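Putative alpha-ketoglutarate-dependent taurine dioxygenase (Burkholderia xenovorans, PDB 5HSX) probably acts as an iron(II)- and 2-oxoglutarate-dependent dioxygenase of the TfdA family. Local coordinates at residues T120-D125 against Q151-V156. Sequence-based numbering, arbitrary orientation.
With NA (sodium ion), chain M; EDO (1,2-ethanediol), chain T; EDO (1,2-ethanediol), chain O.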
loop_
_atom_site.group_PDB
_atom_site.type_symbol
_atom_site.label_atom_id
_atom_site.label_comp_id
_atom_site.label_asym_id
_atom_site.label_seq_id
_atom_site.Cartn_x
_atom_site.Cartn_y
_atom_site.Cartn_z
ATOM N N THR B 120 5.970 1.524 -10.670
ATOM C CA THR B 120 6.053 2.920 -11.087
ATOM C C THR B 120 6.151 3.826 -9.869
ATOM O O THR B 120 5.379 3.685 -8.914
ATOM C CB THR B 120 4.836 3.300 -11.933
ATOM O OG1 THR B 120 4.909 2.607 -13.181
ATOM C CG2 THR B 120 4.792 4.810 -12.178
ATOM N N GLY B 121 7.150 4.717 -9.877
ATOM C CA GLY B 121 7.347 5.669 -8.806
ATOM C C GLY B 121 8.203 5.182 -7.656
ATOM O O GLY B 121 8.696 6.008 -6.875
ATOM N N TRP B 122 8.410 3.875 -7.537
ATOM C CA TRP B 122 9.231 3.321 -6.468
ATOM C C TRP B 122 10.708 3.543 -6.751
ATOM O O TRP B 122 11.180 3.254 -7.855
ATOM C CB TRP B 122 8.960 1.827 -6.331
ATOM C CG TRP B 122 7.656 1.500 -5.676
ATOM C CD1 TRP B 122 6.446 1.244 -6.281
ATOM C CD2 TRP B 122 7.443 1.371 -4.268
ATOM N NE1 TRP B 122 5.494 0.954 -5.315
ATOM C CE2 TRP B 122 6.090 1.025 -4.074
ATOM C CE3 TRP B 122 8.277 1.524 -3.146
ATOM C CZ2 TRP B 122 5.548 0.824 -2.800
ATOM C CZ3 TRP B 122 7.736 1.333 -1.883
ATOM C CH2 TRP B 122 6.381 0.986 -1.720
ATOM N N HIS B 123 11.450 3.999 -5.738
ATOM C CA HIS B 123 12.855 4.320 -5.960
ATOM C C HIS B 123 13.593 4.464 -4.640
ATOM O O HIS B 123 12.999 4.694 -3.581
ATOM C CB HIS B 123 13.006 5.618 -6.743
ATOM C CG HIS B 123 12.475 6.796 -6.003
ATOM N ND1 HIS B 123 11.125 7.015 -5.834
ATOM C CD2 HIS B 123 13.106 7.790 -5.339
ATOM C CE1 HIS B 123 10.945 8.108 -5.118
ATOM N NE2 HIS B 123 12.131 8.606 -4.821
ATOM N N THR B 124 14.915 4.352 -4.738
ATOM C CA THR B 124 15.842 4.696 -3.674
ATOM C C THR B 124 16.554 5.981 -4.090
ATOM O O THR B 124 16.978 6.113 -5.241
ATOM C CB THR B 124 16.837 3.557 -3.432
ATOM O OG1 THR B 124 16.119 2.344 -3.117
ATOM C CG2 THR B 124 17.760 3.895 -2.276
ATOM N N ASP B 125 16.650 6.935 -3.170
ATOM C CA ASP B 125 17.081 8.285 -3.540
ATOM C C ASP B 125 18.484 8.321 -4.136
ATOM O O ASP B 125 19.437 7.792 -3.556
ATOM C CB ASP B 125 17.018 9.195 -2.321
ATOM C CG ASP B 125 15.600 9.543 -1.945
ATOM O OD1 ASP B 125 14.773 9.679 -2.876
ATOM O OD2 ASP B 125 15.313 9.661 -0.738
ATOM N N GLN B 151 4.774 5.583 0.982
ATOM C CA GLN B 151 5.027 4.181 1.280
ATOM C C GLN B 151 6.514 3.876 1.171
ATOM O O GLN B 151 7.243 4.495 0.391
ATOM C CB GLN B 151 4.258 3.237 0.351
ATOM C CG GLN B 151 2.750 3.518 0.287
ATOM C CD GLN B 151 1.976 2.370 -0.320
ATOM O OE1 GLN B 151 2.201 1.213 0.023
ATOM N NE2 GLN B 151 1.039 2.687 -1.222
ATOM N N TRP B 152 6.945 2.888 1.954
ATOM C CA TRP B 152 8.299 2.364 1.903
ATOM C C TRP B 152 8.251 0.848 1.749
ATOM O O TRP B 152 7.300 0.194 2.191
ATOM C CB TRP B 152 9.107 2.702 3.185
ATOM C CG TRP B 152 9.524 4.146 3.323
ATOM C CD1 TRP B 152 10.770 4.670 3.089
ATOM C CD2 TRP B 152 8.704 5.236 3.753
ATOM N NE1 TRP B 152 10.768 6.022 3.333
ATOM C CE2 TRP B 152 9.512 6.395 3.745
ATOM C CE3 TRP B 152 7.367 5.347 4.144
ATOM C CZ2 TRP B 152 9.022 7.651 4.114
ATOM C CZ3 TRP B 152 6.878 6.603 4.504
ATOM C CH2 TRP B 152 7.706 7.730 4.490
ATOM N N THR B 153 9.302 0.283 1.164
ATOM C CA THR B 153 9.413 -1.162 1.096
ATOM C C THR B 153 10.780 -1.592 1.610
ATOM O O THR B 153 11.761 -0.858 1.495
ATOM C CB THR B 153 9.172 -1.681 -0.315
ATOM O OG1 THR B 153 9.187 -3.113 -0.287
ATOM C CG2 THR B 153 10.234 -1.138 -1.305
ATOM N N ASN B 154 10.820 -2.796 2.179
ATOM C CA ASN B 154 11.995 -3.313 2.877
ATOM C C ASN B 154 12.803 -4.155 1.891
ATOM O O ASN B 154 12.437 -5.291 1.590
ATOM C CB ASN B 154 11.540 -4.122 4.090
ATOM C CG ASN B 154 12.682 -4.711 4.879
ATOM O OD1 ASN B 154 13.804 -4.831 4.389
ATOM N ND2 ASN B 154 12.395 -5.101 6.112
ATOM N N LEU B 155 13.919 -3.602 1.396
ATOM C CA LEU B 155 14.725 -4.304 0.396
ATOM C C LEU B 155 15.504 -5.474 0.985
ATOM O O LEU B 155 15.943 -6.354 0.234
ATOM C CB LEU B 155 15.697 -3.328 -0.270
ATOM C CG LEU B 155 14.994 -2.153 -0.979
ATOM C CD1 LEU B 155 16.040 -1.251 -1.633
ATOM C CD2 LEU B 155 14.021 -2.662 -1.997
ATOM N N VAL B 156 15.699 -5.494 2.297
ATOM C CA VAL B 156 16.400 -6.613 2.925
ATOM C C VAL B 156 15.470 -7.814 3.033
ATOM O O VAL B 156 15.822 -8.938 2.650
ATOM C CB VAL B 156 16.943 -6.197 4.302
ATOM C CG1 VAL B 156 17.460 -7.420 5.056
ATOM C CG2 VAL B 156 18.065 -5.150 4.148
HETATM NA NA NA M . 12.567 9.861 -3.300
HETATM C C1 EDO T . 7.653 3.020 -14.585
HETATM O O1 EDO T . 6.662 4.051 -14.615
HETATM C C2 EDO T . 7.204 1.819 -15.400
HETATM O O2 EDO T . 6.882 2.222 -16.743
HETATM C C1 EDO O . -1.507 6.586 -2.472
HETATM O O1 EDO O . -0.848 7.704 -3.083
HETATM C C2 EDO O . -0.547 5.860 -1.531
HETATM O O2 EDO O . 0.561 5.348 -2.282
HETATM O O HOH W 1 10.336 10.774 -3.222
HETATM O O HOH W 2 13.114 11.360 -1.721
#
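The benzo end of the Trp122 indole packs against Gln151, Trp152 and Thr153 on strand 150-154, a compact example of how one long side chain can join two strands of a sheet that are not neighbours. Its CB starts well back from the other segment; with CG anti to the carbonyl carbon (chi1 -75°) and the ring turned across the chain (chi2 94°), the six-membered ring is carried forward. Trp122 CE3 comes first, 3.8 Å from Thr153 CG2, and Trp122 CZ3 follows at 3.6 Å from the same methyl, which approaches obliquely. At the ring's edge Trp122 CZ3 also lies 3.7 Å from Trp152 C, close to the ring plane. Trp122 CH2 meets Gln151 CB obliquely at 3.7 Å, and CZ2 only brushes that carbon. Strand 271-274 lies between strands 122-123 and 150-154, pairing antiparallel with each in the minor sheet of the double-stranded beta-helix characteristic of the TfdA family, and Trp122 packs on its Leu274. Thr153 OG1 hydrogen-bonds to Val247 O while its methyl packs on the ring. Farther along, Thr124 OG1 lies 3.9 Å from Leu155 CD1 and is hydrogen-bonded to Thr271 O. His123 NE2 binds sodium at 2.0 Å alongside Asp125, His273, the backbone O of Asn323 and two waters, the His-X-Asp and distal His probably marking the iron site; a 2.8 Å hydrogen bond from His123 ND1 to Gly121 O, near the imidazole plane, helps fix the ring's rotation.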